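Local coordinates for protein carbohydrate deacetylase Agd3 (Neosartorya fumigata, PDB 6NWZ) that probably removes acetyl groups from N-acetylated sugars of galactosaminogalactan in a metal-dependent reaction, and is required for Aspergillus fumigatus biofilm formation, at residues Gln253-Phe258 with Met544-Asn549; Phe258-Ile263 with Thr270-Val275; Val302-Asn307 with Phe383-His388; Gly429-Ala434 with Asn454-Asn459. All coordinates share one frame; numbering follows the deposited sequence.

Interaction 1. Residues Gln253-Phe258 with Met544-Asn549; sequences QIDDMF and MFHQAN. With ZN (zinc ion), chain M; ZN (zinc ion), chain L.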
loop_
_atom_site.group_PDB
_atom_site.type_symbol
_atom_site.label_atom_id
_atom_site.label_comp_id
_atom_site.label_asym_id
_atom_site.label_seq_id
_atom_site.Cartn_x
_atom_site.Cartn_y
_atom_site.Cartn_z
ATOM N N GLN A 253 -6.223 8.673 -7.756
ATOM C CA GLN A 253 -7.570 9.045 -8.169
ATOM C C GLN A 253 -7.748 10.556 -8.142
ATOM O O GLN A 253 -7.315 11.225 -7.200
ATOM C CB GLN A 253 -8.610 8.387 -7.267
ATOM C CG GLN A 253 -8.691 6.892 -7.439
ATOM C CD GLN A 253 -9.736 6.277 -6.546
ATOM O OE1 GLN A 253 -9.973 6.750 -5.435
ATOM N NE2 GLN A 253 -10.378 5.224 -7.029
ATOM N N ILE A 254 -8.399 11.086 -9.178
ATOM C CA ILE A 254 -8.617 12.521 -9.338
ATOM C C ILE A 254 -10.109 12.776 -9.173
ATOM O O ILE A 254 -10.901 12.495 -10.081
ATOM C CB ILE A 254 -8.119 13.034 -10.693
ATOM C CG1 ILE A 254 -6.683 12.575 -10.952
ATOM C CG2 ILE A 254 -8.223 14.551 -10.746
ATOM C CD1 ILE A 254 -5.699 13.033 -9.912
ATOM N N ASP A 255 -10.496 13.326 -8.024
ATOM C CA ASP A 255 -11.895 13.614 -7.752
ATOM C C ASP A 255 -12.311 14.937 -8.393
ATOM O O ASP A 255 -11.476 15.757 -8.787
ATOM C CB ASP A 255 -12.153 13.675 -6.244
ATOM C CG ASP A 255 -11.890 12.353 -5.535
ATOM O OD1 ASP A 255 -11.570 11.345 -6.204
ATOM O OD2 ASP A 255 -12.008 12.327 -4.292
ATOM N N ASP A 256 -13.628 15.124 -8.507
ATOM C CA ASP A 256 -14.239 16.410 -8.840
ATOM C C ASP A 256 -14.033 16.810 -10.298
ATOM O O ASP A 256 -14.081 17.998 -10.625
ATOM C CB ASP A 256 -13.727 17.526 -7.924
ATOM C CG ASP A 256 -14.053 17.285 -6.467
ATOM O OD1 ASP A 256 -14.623 16.222 -6.143
ATOM O OD2 ASP A 256 -13.743 18.171 -5.642
ATOM N N MET A 257 -13.818 15.846 -11.192
ATOM C CA MET A 257 -13.671 16.182 -12.603
ATOM C C MET A 257 -14.979 16.734 -13.161
ATOM O O MET A 257 -16.062 16.199 -12.899
ATOM C CB MET A 257 -13.229 14.969 -13.414
ATOM C CG MET A 257 -12.965 15.269 -14.891
ATOM S SD MET A 257 -11.649 16.478 -15.199
ATOM C CE MET A 257 -10.259 15.677 -14.405
ATOM N N PHE A 258 -14.858 17.813 -13.936
ATOM C CA PHE A 258 -15.899 18.639 -14.540
ATOM C C PHE A 258 -16.461 19.658 -13.553
ATOM O O PHE A 258 -17.252 20.506 -13.960
ATOM C CB PHE A 258 -17.064 17.829 -15.145
ATOM C CG PHE A 258 -16.694 17.070 -16.388
ATOM C CD1 PHE A 258 -16.824 17.654 -17.638
ATOM C CD2 PHE A 258 -16.218 15.772 -16.307
ATOM C CE1 PHE A 258 -16.484 16.959 -18.782
ATOM C CE2 PHE A 258 -15.877 15.072 -17.448
ATOM C CZ PHE A 258 -16.009 15.663 -18.684
ATOM N N MET A 544 -5.633 9.955 -2.793
ATOM C CA MET A 544 -6.696 10.914 -3.059
ATOM C C MET A 544 -6.122 12.210 -3.621
ATOM O O MET A 544 -5.270 12.845 -2.986
ATOM C CB MET A 544 -7.474 11.197 -1.776
ATOM C CG MET A 544 -8.490 12.311 -1.904
ATOM S SD MET A 544 -8.743 13.143 -0.328
ATOM C CE MET A 544 -7.148 13.930 -0.115
ATOM N N PHE A 545 -6.604 12.608 -4.800
ATOM C CA PHE A 545 -6.292 13.907 -5.387
ATOM C C PHE A 545 -7.568 14.497 -5.977
ATOM O O PHE A 545 -8.623 13.854 -6.001
ATOM C CB PHE A 545 -5.191 13.802 -6.452
ATOM C CG PHE A 545 -3.887 13.258 -5.929
ATOM C CD1 PHE A 545 -3.013 14.071 -5.223
ATOM C CD2 PHE A 545 -3.540 11.932 -6.136
ATOM C CE1 PHE A 545 -1.813 13.571 -4.735
ATOM C CE2 PHE A 545 -2.342 11.427 -5.651
ATOM C CZ PHE A 545 -1.477 12.248 -4.950
ATOM N N HIS A 546 -7.469 15.738 -6.453
ATOM C CA HIS A 546 -8.632 16.459 -6.957
ATOM C C HIS A 546 -8.268 17.216 -8.227
ATOM O O HIS A 546 -7.093 17.436 -8.529
ATOM C CB HIS A 546 -9.194 17.407 -5.891
ATOM C CG HIS A 546 -9.783 16.689 -4.717
ATOM N ND1 HIS A 546 -9.010 16.025 -3.788
ATOM C CD2 HIS A 546 -11.070 16.503 -4.339
ATOM C CE1 HIS A 546 -9.794 15.472 -2.880
ATOM N NE2 HIS A 546 -11.049 15.747 -3.191
ATOM N N GLN A 547 -9.308 17.621 -8.969
ATOM C CA GLN A 547 -9.107 18.130 -10.323
ATOM C C GLN A 547 -8.255 19.392 -10.338
ATOM O O GLN A 547 -7.469 19.597 -11.272
ATOM C CB GLN A 547 -10.462 18.388 -10.994
ATOM C CG GLN A 547 -11.327 19.445 -10.312
ATOM C CD GLN A 547 -11.089 20.852 -10.843
ATOM O OE1 GLN A 547 -10.628 21.037 -11.970
ATOM N NE2 GLN A 547 -11.408 21.852 -10.027
ATOM N N ALA A 548 -8.385 20.241 -9.317
ATOM C CA ALA A 548 -7.589 21.459 -9.270
ATOM C C ALA A 548 -6.096 21.170 -9.187
ATOM O O ALA A 548 -5.291 22.035 -9.549
ATOM C CB ALA A 548 -8.025 22.324 -8.085
ATOM N N ASN A 549 -5.706 19.975 -8.732
ATOM C CA ASN A 549 -4.292 19.639 -8.586
ATOM C C ASN A 549 -3.596 19.388 -9.918
ATOM O O ASN A 549 -2.363 19.299 -9.941
ATOM C CB ASN A 549 -4.118 18.403 -7.697
ATOM C CG ASN A 549 -4.807 18.540 -6.350
ATOM O OD1 ASN A 549 -5.215 17.547 -5.748
ATOM N ND2 ASN A 549 -4.939 19.771 -5.871
HETATM ZN ZN ZN M . -12.573 14.053 -2.657
HETATM ZN ZN ZN L . -15.305 15.363 -4.489
#

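Interaction 2. Residues Phe258-Ile263 with Thr270-Val275; sequences FLVTDI and TFRITV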
loop_
_atom_site.group_PDB
_atom_site.type_symbol
_atom_site.label_atom_id
_atom_site.label_comp_id
_atom_site.label_asym_id
_atom_site.label_seq_id
_atom_site.Cartn_x
_atom_site.Cartn_y
_atom_site.Cartn_z
ATOM N N PHE A 258 -14.858 17.813 -13.936
ATOM C CA PHE A 258 -15.899 18.639 -14.540
ATOM C C PHE A 258 -16.461 19.658 -13.553
ATOM O O PHE A 258 -17.252 20.506 -13.960
ATOM C CB PHE A 258 -17.064 17.829 -15.145
ATOM C CG PHE A 258 -16.694 17.070 -16.388
ATOM C CD1 PHE A 258 -16.824 17.654 -17.638
ATOM C CD2 PHE A 258 -16.218 15.772 -16.307
ATOM C CE1 PHE A 258 -16.484 16.959 -18.782
ATOM C CE2 PHE A 258 -15.877 15.072 -17.448
ATOM C CZ PHE A 258 -16.009 15.663 -18.684
ATOM N N LEU A 259 -16.078 19.618 -12.281
ATOM C CA LEU A 259 -16.541 20.596 -11.309
ATOM C C LEU A 259 -15.597 21.792 -11.249
ATOM O O LEU A 259 -14.456 21.745 -11.716
ATOM C CB LEU A 259 -16.655 19.972 -9.915
ATOM C CG LEU A 259 -17.707 18.891 -9.666
ATOM C CD1 LEU A 259 -17.706 18.467 -8.203
ATOM C CD2 LEU A 259 -19.082 19.374 -10.089
ATOM N N VAL A 260 -16.096 22.874 -10.657
ATOM C CA VAL A 260 -15.299 24.039 -10.295
ATOM C C VAL A 260 -15.094 24.009 -8.787
ATOM O O VAL A 260 -16.055 23.829 -8.029
ATOM C CB VAL A 260 -15.981 25.349 -10.730
ATOM C CG1 VAL A 260 -15.168 26.552 -10.280
ATOM C CG2 VAL A 260 -16.182 25.372 -12.233
ATOM N N THR A 261 -13.850 24.171 -8.352
ATOM C CA THR A 261 -13.529 24.165 -6.932
ATOM C C THR A 261 -12.963 25.523 -6.546
ATOM O O THR A 261 -12.262 26.162 -7.337
ATOM C CB THR A 261 -12.530 23.042 -6.571
ATOM O OG1 THR A 261 -11.271 23.293 -7.193
ATOM C CG2 THR A 261 -13.054 21.669 -7.023
ATOM N N ASP A 262 -13.295 25.973 -5.337
ATOM C CA ASP A 262 -12.791 27.241 -4.830
ATOM C C ASP A 262 -11.365 27.065 -4.322
ATOM O O ASP A 262 -11.096 26.202 -3.481
ATOM C CB ASP A 262 -13.691 27.774 -3.714
ATOM C CG ASP A 262 -15.131 27.977 -4.162
ATOM O OD1 ASP A 262 -15.372 28.840 -5.031
ATOM O OD2 ASP A 262 -16.023 27.271 -3.645
ATOM N N ILE A 263 -10.456 27.887 -4.830
ATOM C CA ILE A 263 -9.047 27.799 -4.471
ATOM C C ILE A 263 -8.826 28.410 -3.092
ATOM O O ILE A 263 -9.542 29.326 -2.668
ATOM C CB ILE A 263 -8.195 28.483 -5.560
ATOM C CG1 ILE A 263 -8.433 27.783 -6.902
ATOM C CG2 ILE A 263 -6.712 28.487 -5.196
ATOM C CD1 ILE A 263 -8.244 26.268 -6.847
ATOM N N THR A 270 -11.477 30.788 -8.320
ATOM C CA THR A 270 -11.990 29.473 -8.664
ATOM C C THR A 270 -11.186 28.909 -9.824
ATOM O O THR A 270 -10.662 29.657 -10.655
ATOM C CB THR A 270 -13.471 29.533 -9.051
ATOM O OG1 THR A 270 -13.608 30.258 -10.280
ATOM C CG2 THR A 270 -14.275 30.229 -7.965
ATOM N N PHE A 271 -11.094 27.582 -9.881
ATOM C CA PHE A 271 -10.396 26.931 -10.979
ATOM C C PHE A 271 -11.186 25.730 -11.477
ATOM O O PHE A 271 -11.773 24.985 -10.685
ATOM C CB PHE A 271 -8.985 26.487 -10.578
ATOM C CG PHE A 271 -8.235 25.821 -11.692
ATOM C CD1 PHE A 271 -7.738 26.567 -12.751
ATOM C CD2 PHE A 271 -8.054 24.450 -11.701
ATOM C CE1 PHE A 271 -7.057 25.957 -13.788
ATOM C CE2 PHE A 271 -7.378 23.832 -12.734
ATOM C CZ PHE A 271 -6.879 24.585 -13.781
ATOM N N ARG A 272 -11.199 25.564 -12.801
ATOM C CA ARG A 272 -11.725 24.383 -13.473
ATOM C C ARG A 272 -10.709 23.947 -14.515
ATOM O O ARG A 272 -10.310 24.749 -15.366
ATOM C CB ARG A 272 -13.078 24.659 -14.141
ATOM C CG ARG A 272 -13.700 23.445 -14.823
ATOM C CD ARG A 272 -15.009 23.818 -15.499
ATOM N NE ARG A 272 -15.858 22.663 -15.783
ATOM C CZ ARG A 272 -16.030 22.138 -16.991
ATOM N NH1 ARG A 272 -15.409 22.664 -18.034
ATOM N NH2 ARG A 272 -16.828 21.089 -17.155
ATOM N N ILE A 273 -10.291 22.682 -14.445
ATOM C CA ILE A 273 -9.256 22.151 -15.326
ATOM C C ILE A 273 -9.645 22.409 -16.779
ATOM O O ILE A 273 -10.833 22.427 -17.121
ATOM C CB ILE A 273 -9.024 20.650 -15.050
ATOM C CG1 ILE A 273 -7.607 20.236 -15.456
ATOM C CG2 ILE A 273 -10.075 19.783 -15.744
ATOM C CD1 ILE A 273 -6.531 20.811 -14.557
ATOM N N THR A 274 -8.655 22.647 -17.636
ATOM C CA THR A 274 -8.909 22.977 -19.031
ATOM C C THR A 274 -8.405 21.869 -19.951
ATOM O O THR A 274 -7.771 20.903 -19.521
ATOM C CB THR A 274 -8.254 24.311 -19.407
ATOM O OG1 THR A 274 -6.829 24.182 -19.339
ATOM C CG2 THR A 274 -8.700 25.402 -18.456
ATOM N N VAL A 275 -8.707 22.028 -21.241
ATOM C CA VAL A 275 -8.238 21.074 -22.242
ATOM C C VAL A 275 -6.721 21.134 -22.372
ATOM O O VAL A 275 -6.058 20.101 -22.528
ATOM C CB VAL A 275 -8.940 21.329 -23.588
ATOM C CG1 VAL A 275 -8.241 20.582 -24.712
ATOM C CG2 VAL A 275 -10.410 20.921 -23.506
#

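Interaction 3. Residues Val302-Asn307 with Phe383-His388; sequences VGHNGN and FGHISH. With ZN (zinc ion), chain L.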
loop_
_atom_site.group_PDB
_atom_site.type_symbol
_atom_site.label_atom_id
_atom_site.label_comp_id
_atom_site.label_asym_id
_atom_site.label_seq_id
_atom_site.Cartn_x
_atom_site.Cartn_y
_atom_site.Cartn_z
ATOM N N VAL A 302 -9.900 8.785 -12.913
ATOM C CA VAL A 302 -10.630 10.040 -12.776
ATOM C C VAL A 302 -12.044 9.755 -12.280
ATOM O O VAL A 302 -12.710 8.835 -12.775
ATOM C CB VAL A 302 -10.665 10.807 -14.111
ATOM C CG1 VAL A 302 -11.481 12.072 -13.963
ATOM C CG2 VAL A 302 -9.252 11.134 -14.553
ATOM N N GLY A 303 -12.497 10.541 -11.306
ATOM C CA GLY A 303 -13.856 10.471 -10.822
ATOM C C GLY A 303 -14.646 11.673 -11.301
ATOM O O GLY A 303 -14.290 12.817 -11.006
ATOM N N HIS A 304 -15.720 11.406 -12.045
ATOM C CA HIS A 304 -16.461 12.435 -12.761
ATOM C C HIS A 304 -17.716 12.856 -12.007
ATOM O O HIS A 304 -18.353 12.058 -11.320
ATOM C CB HIS A 304 -16.867 11.942 -14.153
ATOM C CG HIS A 304 -15.716 11.537 -15.017
ATOM N ND1 HIS A 304 -14.905 12.455 -15.648
ATOM C CD2 HIS A 304 -15.246 10.316 -15.365
ATOM C CE1 HIS A 304 -13.982 11.816 -16.344
ATOM N NE2 HIS A 304 -14.166 10.518 -16.190
ATOM N N ASN A 305 -18.080 14.130 -12.166
ATOM C CA ASN A 305 -19.367 14.656 -11.723
ATOM C C ASN A 305 -20.095 15.174 -12.958
ATOM O O ASN A 305 -19.780 16.256 -13.459
ATOM C CB ASN A 305 -19.187 15.756 -10.688
ATOM C CG ASN A 305 -18.484 15.270 -9.448
ATOM O OD1 ASN A 305 -17.264 15.377 -9.330
ATOM N ND2 ASN A 305 -19.249 14.730 -8.509
ATOM N N GLY A 306 -21.075 14.404 -13.438
ATOM C CA GLY A 306 -21.748 14.754 -14.677
ATOM C C GLY A 306 -22.422 16.113 -14.651
ATOM O O GLY A 306 -22.479 16.797 -15.677
ATOM N N ASN A 307 -22.941 16.525 -13.491
ATOM C CA ASN A 307 -23.646 17.801 -13.421
ATOM C C ASN A 307 -22.716 18.970 -13.723
ATOM O O ASN A 307 -23.163 20.000 -14.241
ATOM C CB ASN A 307 -24.300 17.969 -12.048
ATOM C CG ASN A 307 -25.240 19.163 -11.986
ATOM O OD1 ASN A 307 -26.277 19.189 -12.651
ATOM N ND2 ASN A 307 -24.890 20.152 -11.168
ATOM N N PHE A 383 -6.985 6.914 -19.629
ATOM C CA PHE A 383 -7.223 7.153 -18.215
ATOM C C PHE A 383 -8.225 6.141 -17.670
ATOM O O PHE A 383 -8.948 5.480 -18.421
ATOM C CB PHE A 383 -7.749 8.580 -17.974
ATOM C CG PHE A 383 -6.764 9.665 -18.321
ATOM C CD1 PHE A 383 -6.495 9.985 -19.644
ATOM C CD2 PHE A 383 -6.115 10.374 -17.324
ATOM C CE1 PHE A 383 -5.596 10.982 -19.963
ATOM C CE2 PHE A 383 -5.216 11.375 -17.636
ATOM C CZ PHE A 383 -4.956 11.679 -18.955
ATOM N N GLY A 384 -8.260 6.029 -16.338
ATOM C CA GLY A 384 -9.322 5.302 -15.677
ATOM C C GLY A 384 -10.518 6.194 -15.380
ATOM O O GLY A 384 -10.402 7.414 -15.273
ATOM N N HIS A 385 -11.687 5.574 -15.242
ATOM C CA HIS A 385 -12.919 6.328 -15.071
ATOM C C HIS A 385 -13.810 5.661 -14.035
ATOM O O HIS A 385 -13.964 4.436 -14.028
ATOM C CB HIS A 385 -13.655 6.471 -16.407
ATOM C CG HIS A 385 -12.796 7.039 -17.493
ATOM N ND1 HIS A 385 -12.675 8.393 -17.715
ATOM C CD2 HIS A 385 -11.981 6.436 -18.391
ATOM C CE1 HIS A 385 -11.839 8.601 -18.717
ATOM N NE2 HIS A 385 -11.404 7.428 -19.145
ATOM N N ILE A 386 -14.394 6.482 -13.161
ATOM C CA ILE A 386 -15.300 6.000 -12.126
ATOM C C ILE A 386 -16.235 7.145 -11.761
ATOM O O ILE A 386 -15.921 8.318 -11.983
ATOM C CB ILE A 386 -14.518 5.480 -10.892
ATOM C CG1 ILE A 386 -15.439 4.688 -9.959
ATOM C CG2 ILE A 386 -13.826 6.635 -10.184
ATOM C CD1 ILE A 386 -14.796 4.328 -8.644
ATOM N N SER A 387 -17.403 6.805 -11.216
ATOM C CA SER A 387 -18.403 7.806 -10.865
ATOM C C SER A 387 -18.081 8.468 -9.529
ATOM O O SER A 387 -17.665 7.808 -8.574
ATOM C CB SER A 387 -19.797 7.182 -10.794
ATOM O OG SER A 387 -20.752 8.127 -10.333
ATOM N N HIS A 388 -18.302 9.780 -9.467
ATOM C CA HIS A 388 -18.141 10.570 -8.251
ATOM C C HIS A 388 -19.455 11.256 -7.876
ATOM O O HIS A 388 -19.456 12.337 -7.279
ATOM C CB HIS A 388 -17.015 11.590 -8.431
ATOM C CG HIS A 388 -16.505 12.174 -7.150
ATOM N ND1 HIS A 388 -16.197 11.406 -6.047
ATOM C CD2 HIS A 388 -16.229 13.455 -6.804
ATOM C CE1 HIS A 388 -15.763 12.189 -5.074
ATOM N NE2 HIS A 388 -15.774 13.437 -5.509
HETATM ZN ZN ZN L . -15.305 15.363 -4.489
#

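Interaction 4. Residues Gly429-Ala434 with Asn454-Asn459; sequences GIIPPA and NCVGDN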
loop_
_atom_site.group_PDB
_atom_site.type_symbol
_atom_site.label_atom_id
_atom_site.label_comp_id
_atom_site.label_asym_id
_atom_site.label_seq_id
_atom_site.Cartn_x
_atom_site.Cartn_y
_atom_site.Cartn_z
ATOM N N GLY A 429 -18.472 0.447 -8.435
ATOM C CA GLY A 429 -17.920 1.248 -7.359
ATOM C C GLY A 429 -17.982 2.725 -7.679
ATOM O O GLY A 429 -18.069 3.134 -8.842
ATOM N N ILE A 430 -17.943 3.529 -6.617
ATOM C CA ILE A 430 -17.942 4.978 -6.731
ATOM C C ILE A 430 -16.889 5.545 -5.793
ATOM O O ILE A 430 -16.407 4.876 -4.879
ATOM C CB ILE A 430 -19.314 5.605 -6.401
ATOM C CG1 ILE A 430 -19.602 5.490 -4.900
ATOM C CG2 ILE A 430 -20.417 4.956 -7.213
ATOM C CD1 ILE A 430 -20.846 6.229 -4.458
ATOM N N ILE A 431 -16.540 6.803 -6.039
ATOM C CA ILE A 431 -15.817 7.613 -5.065
ATOM C C ILE A 431 -16.856 8.494 -4.381
ATOM O O ILE A 431 -17.294 9.492 -4.969
ATOM C CB ILE A 431 -14.715 8.455 -5.729
ATOM C CG1 ILE A 431 -13.781 7.563 -6.558
ATOM C CG2 ILE A 431 -13.954 9.251 -4.674
ATOM C CD1 ILE A 431 -12.623 8.306 -7.203
ATOM N N PRO A 432 -17.297 8.160 -3.171
ATOM C CA PRO A 432 -18.387 8.920 -2.539
ATOM C C PRO A 432 -18.012 10.382 -2.381
ATOM O O PRO A 432 -16.851 10.710 -2.091
ATOM C CB PRO A 432 -18.565 8.225 -1.179
ATOM C CG PRO A 432 -17.321 7.415 -0.978
ATOM C CD PRO A 432 -16.853 7.028 -2.342
ATOM N N PRO A 433 -18.967 11.294 -2.566
ATOM C CA PRO A 433 -18.627 12.725 -2.653
ATOM C C PRO A 433 -18.145 13.250 -1.308
ATOM O O PRO A 433 -18.892 13.253 -0.327
ATOM C CB PRO A 433 -19.947 13.375 -3.082
ATOM C CG PRO A 433 -21.008 12.446 -2.549
ATOM C CD PRO A 433 -20.422 11.058 -2.595
ATOM N N ALA A 434 -16.884 13.685 -1.266
ATOM C CA ALA A 434 -16.236 14.116 -0.026
ATOM C C ALA A 434 -16.274 13.023 1.037
ATOM O O ALA A 434 -16.269 13.313 2.237
ATOM C CB ALA A 434 -16.860 15.405 0.517
ATOM N N ASN A 454 -19.104 -1.465 -3.938
ATOM C CA ASN A 454 -17.909 -1.076 -3.210
ATOM C C ASN A 454 -17.666 0.411 -3.415
ATOM O O ASN A 454 -18.260 1.051 -4.287
ATOM C CB ASN A 454 -16.692 -1.869 -3.682
ATOM C CG ASN A 454 -16.388 -1.623 -5.142
ATOM O OD1 ASN A 454 -15.790 -0.608 -5.495
ATOM N ND2 ASN A 454 -16.825 -2.536 -6.002
ATOM N N CYS A 455 -16.763 0.955 -2.611
ATOM C CA CYS A 455 -16.430 2.364 -2.716
ATOM C C CYS A 455 -15.041 2.575 -2.125
ATOM O O CYS A 455 -14.266 1.624 -1.970
ATOM C CB CYS A 455 -17.494 3.227 -2.020
ATOM S SG CYS A 455 -17.421 3.205 -0.213
ATOM N N VAL A 456 -14.738 3.819 -1.784
ATOM C CA VAL A 456 -13.444 4.189 -1.241
ATOM C C VAL A 456 -13.687 5.047 -0.006
ATOM O O VAL A 456 -14.686 5.768 0.083
ATOM C CB VAL A 456 -12.586 4.918 -2.301
ATOM C CG1 VAL A 456 -13.078 6.340 -2.534
ATOM C CG2 VAL A 456 -11.145 4.901 -1.912
ATOM N N GLY A 457 -12.787 4.940 0.968
ATOM C CA GLY A 457 -12.983 5.615 2.239
ATOM C C GLY A 457 -12.027 6.764 2.489
ATOM O O GLY A 457 -11.712 7.534 1.576
ATOM N N ASP A 458 -11.565 6.889 3.732
ATOM C CA ASP A 458 -10.620 7.939 4.107
ATOM C C ASP A 458 -9.786 7.413 5.265
ATOM O O ASP A 458 -10.312 7.218 6.365
ATOM C CB ASP A 458 -11.346 9.224 4.494
ATOM C CG ASP A 458 -10.392 10.362 4.794
ATOM O OD1 ASP A 458 -9.187 10.238 4.485
ATOM O OD2 ASP A 458 -10.850 11.387 5.342
ATOM N N ASN A 459 -8.490 7.199 5.024
ATOM C CA ASN A 459 -7.623 6.607 6.038
ATOM C C ASN A 459 -7.331 7.538 7.207
ATOM O O ASN A 459 -6.674 7.096 8.156
ATOM C CB ASN A 459 -6.312 6.142 5.405
ATOM C CG ASN A 459 -6.469 4.841 4.644
ATOM O OD1 ASN A 459 -7.585 4.392 4.393
ATOM N ND2 ASN A 459 -5.350 4.227 4.273
#

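Interaction 1. Residues Gln253-Phe258 with Met544-Asn549
D255 and H546 face each other on neighbouring parallel strands, 252-257 and 542-546, and share one zinc ion (chain M). D255 OD2 binds the metal at 2.4 Å and H546 NE2 binds it at 2.3 Å. The two side chains lie on the same face of the sheet. CB of D255 sits over one face of the H546 imidazole in a CH-pi contact, and the carboxylate plane stands 73° from the ring. The other carboxylate oxygen of D255, OD1, forms a salt bridge with R491. D256 has a positive phi (72°), unusual in a strand, and its side chain reaches the second zinc. Its OD1 binds this ion (chain L) at 2.0 Å, while its OD2 lies at the edge of the H546 ring, 3.4 Å from CD2. The backbone ladder runs from F545 N to Q253 O (2.9 Å), then from D255 N to F545 O (2.8 Å, nearly straight). On the other face, I254 CD1 packs on F545 CB at 3.6 Å. The Q547 amide hydrogen-bonds to F271 and I273. D256 with H388 and H392 on one zinc recalls the Asp-His-His metal site of polysaccharide deacetylases, with the other zinc beside it.

Interaction 2. Residues Phe258-Ile263 with Thr270-Val275
The carbonyl oxygen of F258 accepts two hydrogen bonds from R272, from NE and NH2. NE lies 3.1 Å from F258 O and NH2 lies 3.3 Å from it. The guanidinium approaches side-on and keeps the oxygen close to its own plane. Both nitrogens come from the same face of the carbonyl: NE stands well above its plane, by 61°, and NH2 is tilted less. The arginine gets there with an extended chain, CG anti to the backbone N (chi1 -178°). Along the way its aliphatic part runs across V260, with CB 3.7 Å from V260 CG2, and its CG passes L259 O. NH2 also meets the edge of the F258 ring and forms a salt bridge with D368. The backbones pair in a short antiparallel ladder. T261 and F271 form a hydrogen-bonded pair, T261 N to F271 O at 3.2 Å and F271 N to T261 O at 3.1 Å. D262 and T270 form the next, non-hydrogen-bonded pair. Their side chains lie side by side, D262 OD1 touching T270 CG2. V260 CG1 rests on T270 CB at 3.6 Å, and I263 CD1 packs on F271 CB at 3.8 Å. This is a small, partly buried beta hairpin. R272 links the loop after strand 252-257 to D368, so its charge is probably balanced there while two donors hold the F258 carbonyl.

Interaction 3. Residues Val302-Asn307 with Phe383-His388
Two histidine rings, H304 and H385, meet rim to rim. H304 NE2 and H385 ND1 are 3.0 Å apart in a hydrogen bond that is nearly straight (171°), and either nitrogen could be the donor. The ring planes are 12° apart, and each nitrogen lies at the edge of the other ring. H385 NE2 bonds to R380 O, and the W374 ring meets H304 edge-to-face. These histidines sit on strands 300-304 and 384-387, which run parallel. Their ladder goes from V302 N to G384 O (2.8 Å), I386 N to V302 O (2.9 Å), H304 N to I386 O (3.1 Å) and H388 N to H304 O (2.9 Å). G303 has no side chain, and its CA comes close to I386 O. Beyond the ladder H388 turns toward the metal. Its NE2 binds the zinc ion (chain L) at 2.2 Å. N305 OD1 lies at the edge of this ring, 3.3 Å from H388 CD2, with the amide turned 70° from the imidazole. D256 and H392 are the other ligands. H388 and H392, four residues apart after the strand, match the His-x-x-x-His zinc motif of polysaccharide deacetylases.

Interaction 4. Residues Gly429-Ala434 with Asn454-Asn459
The side-chain amide of N454 is the flat group of this contact, and G429 meets it. G429 CA lies over one side of the amide plane, offset toward the oxygen, 3.4 Å from N454 OD1. CG of N454 stands between the backbone N and the carbonyl carbon (chi1 62°), which turns the amide toward the glycine. The puckered ring of P432 touches with its carbons CG and CD. V456 O lies 3.3 Å from P432 CG, while CD packs on V456 CG1 at 3.8 Å and on C455 CB at 3.9 Å. The P432 and V456 side chains cross at about a right angle. Beside them, I431 CG2 lies against V456 CG1 at 3.7 Å, the two side chains pointing the same way. I430 is looser, with CG1 4.2 Å from C455 CB. The backbones barely bond. I430 N reaches N454 O at 3.4 Å, a weak hydrogen bond, and otherwise CA-H groups face carbonyls, as C455 CA does I430 O. The contact is buried and mostly apolar. W447, on helix 441-449 between the two strands in sequence, packs against I430, P432 and C455. I431 also touches D255 of one zinc site, so this packing borders the metal centre. The order of strand, helix and strand, with the connecting helix laid against the strands, is the repeating pattern of beta/alpha folds, consistent with the deacetylase domain.

All four contacts lie in the deacetylase domain. Interaction 1 closes a long loop of the chain, and interactions 2, 3 and 4 follow in that order inside it. The centres of interactions 1 and 2, and of 1 and 3, are about 9 Å apart. The centre of interaction 4 is about 12 Å from that of interaction 3 and about 21 Å from that of interaction 2, which it does not touch. Interactions 1, 3 and 4 reach one mixed sheet, where strands 252-257 and 300-304 are neighbours. Interaction 2 is a separate hairpin just after strand 252-257. Interactions 1 and 3 supply ligands to the same zinc, so residues distant in sequence together build the metal centre.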